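Local coordinates for glyceraldehyde-3-phosphate dehydrogenase (Sulfolobus solfataricus, PDB 1B7G), which catalyses the phosphorylating oxidation of D-glyceraldehyde 3-phosphate to 1,3-bisphosphoglycerate in glycolysis, using NAD or, with marked preference, NADP as cofactor, at residues Glu158-Gln171 / Asp205-His219. The protein carries 1 engineered substitution. Sequence-based numbering, arbitrary orientation.
Sequences EKVRATIVRRAADQ and DIATMAVIAPTTLMH. Unlike the reference sequence in segment 158-171: K159 (reference Asn). With SO4 (sulfate ion), chain D; SO4 (sulfate ion), chain C.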
# COMPACT_ATOMS: atom_id res chain seq x y z
N GLU A 158 15.34 20.37 -27.76
CA GLU A 158 15.91 20.01 -29.06
C GLU A 158 16.35 18.56 -29.11
O GLU A 158 16.34 17.94 -30.17
CB GLU A 158 17.10 20.96 -29.30
CG GLU A 158 16.62 22.40 -29.47
CD GLU A 158 15.85 22.60 -30.76
OE1 GLU A 158 15.68 21.63 -31.54
OE2 GLU A 158 15.41 23.73 -31.01
N LYS A 159 16.69 18.02 -27.93
CA LYS A 159 17.15 16.64 -27.88
C LYS A 159 16.97 15.98 -26.51
O LYS A 159 17.12 16.58 -25.48
CB LYS A 159 18.65 16.58 -28.26
CG LYS A 159 19.04 15.14 -28.59
CD LYS A 159 20.52 14.93 -28.65
CE LYS A 159 21.17 15.69 -29.79
NZ LYS A 159 22.58 15.22 -30.00
N VAL A 160 16.58 14.69 -26.54
CA VAL A 160 16.40 13.93 -25.31
C VAL A 160 17.15 12.59 -25.43
O VAL A 160 16.95 11.86 -26.39
CB VAL A 160 14.91 13.58 -25.04
CG1 VAL A 160 14.78 12.66 -23.79
CG2 VAL A 160 14.06 14.82 -24.80
N ARG A 161 17.90 12.29 -24.37
CA ARG A 161 18.52 10.97 -24.25
C ARG A 161 18.11 10.48 -22.85
O ARG A 161 18.18 11.27 -21.91
CB ARG A 161 20.04 10.96 -24.39
CG ARG A 161 20.54 11.42 -25.79
CD ARG A 161 20.16 10.39 -26.83
NE ARG A 161 20.67 10.70 -28.17
CZ ARG A 161 19.95 11.32 -29.10
NH1 ARG A 161 18.70 11.69 -28.77
NH2 ARG A 161 20.41 11.58 -30.32
N ALA A 162 17.54 9.26 -22.78
CA ALA A 162 17.06 8.82 -21.48
C ALA A 162 17.34 7.31 -21.30
O ALA A 162 17.30 6.55 -22.24
CB ALA A 162 15.54 9.04 -21.35
N THR A 163 17.57 7.01 -20.06
CA THR A 163 17.66 5.64 -19.60
C THR A 163 16.54 5.37 -18.58
O THR A 163 16.32 6.11 -17.65
CB THR A 163 19.05 5.45 -18.97
OG1 THR A 163 20.02 5.19 -19.98
CG2 THR A 163 19.04 4.26 -18.00
N ILE A 164 15.80 4.31 -18.87
CA ILE A 164 14.66 3.87 -18.09
C ILE A 164 14.92 2.55 -17.36
O ILE A 164 15.11 1.50 -17.95
CB ILE A 164 13.41 3.73 -18.98
CG1 ILE A 164 13.05 5.09 -19.63
CG2 ILE A 164 12.18 3.33 -18.14
CD1 ILE A 164 12.11 4.89 -20.81
N VAL A 165 14.86 2.63 -16.04
CA VAL A 165 14.97 1.44 -15.19
C VAL A 165 13.55 0.95 -14.85
O VAL A 165 12.90 1.62 -14.06
CB VAL A 165 15.74 1.78 -13.91
CG1 VAL A 165 15.74 0.56 -12.95
CG2 VAL A 165 17.13 2.29 -14.25
N ARG A 166 13.11 -0.13 -15.46
CA ARG A 166 11.72 -0.57 -15.25
C ARG A 166 11.57 -1.54 -14.08
O ARG A 166 12.39 -2.46 -13.90
CB ARG A 166 11.18 -1.20 -16.53
CG ARG A 166 11.42 -0.48 -17.81
CD ARG A 166 10.72 -0.95 -19.06
NE ARG A 166 9.28 -1.15 -18.89
CZ ARG A 166 8.68 -2.26 -18.53
NH1 ARG A 166 9.39 -3.39 -18.35
NH2 ARG A 166 7.35 -2.28 -18.36
N ARG A 167 10.51 -1.36 -13.29
CA ARG A 167 10.18 -2.37 -12.26
C ARG A 167 9.77 -3.62 -13.01
O ARG A 167 9.24 -3.51 -14.13
CB ARG A 167 9.08 -1.80 -11.33
CG ARG A 167 7.73 -1.59 -12.08
CD ARG A 167 6.89 -2.83 -11.87
NE ARG A 167 5.57 -2.89 -12.46
CZ ARG A 167 5.32 -3.19 -13.73
NH1 ARG A 167 6.33 -3.42 -14.59
NH2 ARG A 167 4.07 -3.24 -14.18
N ALA A 168 10.11 -4.81 -12.54
CA ALA A 168 9.84 -6.06 -13.20
C ALA A 168 8.35 -6.40 -13.36
O ALA A 168 7.89 -6.85 -14.43
CB ALA A 168 10.47 -7.22 -12.34
N ALA A 169 7.60 -6.29 -12.28
CA ALA A 169 6.19 -6.68 -12.27
C ALA A 169 5.50 -6.00 -11.09
O ALA A 169 6.17 -5.52 -10.18
CB ALA A 169 6.12 -8.21 -12.06
N ASP A 170 4.18 -5.78 -11.18
CA ASP A 170 3.56 -5.12 -10.03
C ASP A 170 3.58 -6.07 -8.83
O ASP A 170 3.72 -7.29 -8.96
CB ASP A 170 2.15 -4.68 -10.33
CG ASP A 170 2.17 -3.55 -11.37
OD1 ASP A 170 3.04 -2.67 -11.19
OD2 ASP A 170 1.34 -3.63 -12.28
N GLN A 171 3.41 -5.47 -7.67
CA GLN A 171 3.45 -6.14 -6.40
C GLN A 171 2.46 -7.29 -6.25
O GLN A 171 2.83 -8.31 -5.64
CB GLN A 171 3.23 -5.13 -5.27
CG GLN A 171 3.32 -5.86 -3.91
CD GLN A 171 3.38 -4.84 -2.78
OE1 GLN A 171 4.45 -4.29 -2.50
NE2 GLN A 171 2.21 -4.59 -2.21
N ASP A 205 14.23 14.85 -31.51
CA ASP A 205 15.35 13.87 -31.64
C ASP A 205 15.49 13.21 -30.24
O ASP A 205 16.05 13.80 -29.32
CB ASP A 205 16.60 14.64 -32.02
CG ASP A 205 17.89 13.86 -31.98
OD1 ASP A 205 17.92 12.67 -31.61
OD2 ASP A 205 18.95 14.42 -32.33
N ILE A 206 14.97 12.01 -30.10
CA ILE A 206 14.98 11.32 -28.80
C ILE A 206 15.43 9.87 -28.99
O ILE A 206 15.12 9.20 -29.97
CB ILE A 206 13.61 11.35 -28.07
CG1 ILE A 206 13.61 10.46 -26.82
CG2 ILE A 206 12.53 10.85 -29.04
CD1 ILE A 206 12.45 10.70 -25.84
N ALA A 207 16.27 9.42 -28.03
CA ALA A 207 16.66 8.03 -28.05
C ALA A 207 16.62 7.53 -26.62
O ALA A 207 16.94 8.25 -25.67
CB ALA A 207 18.02 7.83 -28.76
N THR A 208 16.18 6.31 -26.42
CA THR A 208 16.02 5.78 -25.08
C THR A 208 16.54 4.34 -24.99
O THR A 208 16.48 3.61 -25.97
CB THR A 208 14.52 5.69 -24.68
OG1 THR A 208 13.84 4.95 -25.69
CG2 THR A 208 13.89 7.06 -24.49
N MET A 209 17.03 4.02 -23.80
CA MET A 209 17.36 2.61 -23.53
C MET A 209 16.63 2.19 -22.26
O MET A 209 16.46 3.04 -21.38
CB MET A 209 18.86 2.49 -23.25
CG MET A 209 19.84 2.80 -24.34
SD MET A 209 21.57 2.82 -23.84
CE MET A 209 21.89 4.57 -23.68
N ALA A 210 16.31 0.91 -22.11
CA ALA A 210 15.59 0.49 -20.92
C ALA A 210 16.16 -0.89 -20.42
O ALA A 210 16.52 -1.71 -21.24
CB ALA A 210 14.13 0.24 -21.28
N VAL A 211 16.01 -1.07 -19.13
CA VAL A 211 16.42 -2.26 -18.43
C VAL A 211 15.39 -2.57 -17.32
O VAL A 211 14.84 -1.61 -16.77
CB VAL A 211 17.80 -2.07 -17.79
CG1 VAL A 211 17.79 -0.95 -16.75
CG2 VAL A 211 18.24 -3.37 -17.10
N ILE A 212 15.21 -3.83 -17.05
CA ILE A 212 14.35 -4.34 -15.97
C ILE A 212 15.20 -4.66 -14.74
O ILE A 212 16.26 -5.27 -14.85
CB ILE A 212 13.55 -5.56 -16.41
CG1 ILE A 212 12.40 -5.24 -17.38
CG2 ILE A 212 12.96 -6.40 -15.23
CD1 ILE A 212 11.85 -6.51 -18.08
N ALA A 213 14.80 -4.13 -13.60
CA ALA A 213 15.42 -4.36 -12.31
C ALA A 213 14.42 -5.22 -11.48
O ALA A 213 13.22 -5.09 -11.76
CB ALA A 213 15.70 -3.11 -11.51
N PRO A 214 14.90 -5.91 -10.47
CA PRO A 214 14.05 -6.76 -9.62
C PRO A 214 13.35 -6.03 -8.49
O PRO A 214 13.60 -6.23 -7.32
CB PRO A 214 15.01 -7.83 -9.08
CG PRO A 214 16.33 -7.19 -9.08
CD PRO A 214 16.33 -6.04 -10.09
N THR A 215 12.55 -5.02 -8.87
CA THR A 215 11.83 -4.17 -7.94
C THR A 215 10.34 -4.18 -8.30
O THR A 215 10.07 -4.45 -9.46
CB THR A 215 12.36 -2.75 -7.87
OG1 THR A 215 11.57 -2.03 -6.90
CG2 THR A 215 12.33 -1.99 -9.21
N THR A 216 9.39 -3.95 -7.39
CA THR A 216 7.99 -3.99 -7.81
C THR A 216 7.29 -2.63 -7.73
O THR A 216 6.21 -2.48 -8.30
CB THR A 216 7.12 -4.94 -6.91
OG1 THR A 216 7.26 -4.49 -5.56
CG2 THR A 216 7.64 -6.38 -6.96
N LEU A 217 7.89 -1.66 -7.08
CA LEU A 217 7.17 -0.45 -6.73
C LEU A 217 7.02 0.59 -7.82
O LEU A 217 5.93 1.10 -8.02
CB LEU A 217 7.84 0.15 -5.49
CG LEU A 217 7.99 -0.84 -4.30
CD1 LEU A 217 8.48 -0.11 -3.06
CD2 LEU A 217 6.64 -1.51 -4.02
N MET A 218 8.11 1.00 -8.45
CA MET A 218 8.11 2.14 -9.37
C MET A 218 9.27 1.98 -10.36
O MET A 218 10.29 1.39 -9.97
CB MET A 218 8.46 3.40 -8.56
CG MET A 218 7.31 4.02 -7.77
SD MET A 218 7.77 5.48 -6.86
CE MET A 218 6.35 5.59 -5.72
N HIS A 219 9.11 2.63 -11.49
CA HIS A 219 10.17 2.79 -12.45
C HIS A 219 10.98 4.03 -12.08
O HIS A 219 10.45 4.89 -11.36
CB HIS A 219 9.58 3.09 -13.84
CG HIS A 219 8.64 2.08 -14.38
ND1 HIS A 219 8.94 0.76 -14.54
CD2 HIS A 219 7.36 2.21 -14.84
CE1 HIS A 219 7.95 0.11 -15.09
NE2 HIS A 219 6.96 1.00 -15.30
S SO4 D . 4.53 -4.53 -17.58
O1 SO4 D . 3.47 -5.06 -16.64
O2 SO4 D . 5.82 -4.43 -16.87
O3 SO4 D . 4.05 -3.16 -17.96
O4 SO4 D . 4.63 -5.42 -18.76
S SO4 C . 6.53 1.15 -20.41
O1 SO4 C . 6.02 -0.20 -20.25
O2 SO4 C . 8.04 1.17 -19.99
O3 SO4 C . 5.92 2.21 -19.61
O4 SO4 C . 6.42 1.46 -21.85
O HOH W 1 14.75 17.55 -32.24
O HOH W 2 3.39 -2.38 -7.91
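H219 turns the edge of its imidazole toward the backbone of R166 and R167, and ND1 accepts a hydrogen bond from the backbone N of R167 (2.9 Å), tilted from the ring plane, which helps to set the rotation of the ring. CE1 of H219 lies over one face of the R166 guanidinium, whereas the R167 group is inclined to the imidazole by 65°. R167 starts with CG wedged between its own N and carbonyl carbon (chi1 66°), which brings CG to 3.5 Å from CE1 of H219. Its NE then forms a salt bridge with OD1 of D170 at 2.8 Å, steadying the guanidinium, while NH1 and NH2 hold one sulfate. NH2 of R166 reaches O2 of that same ion at 3.0 Å, and NE donates to a second sulfate, 2.9 Å to its O2; NH1 pairs with D185.

Strands 157-167 and 205-213 run parallel, linked from V160 to A213 by a regular ladder of amide bonds. At the far end NH1 and NH2 of R161 form a salt bridge with OD1 of D205 from one face of the carboxylate, the two planes 52° apart. CD of K159, where the reference sequence has Asn, and CB of A207 cover opposite faces of that guanidinium. In this GAPDH catalytic-domain sheet, R166 and R167 form the substrate phosphate site, and R166 joins S138, N140 and H193 at the inorganic phosphate site; the sulfates, probably from the crystallisation liquor, mark this pocket. Beside it, H219 shares the catalytic site with C139, the probable nucleophile.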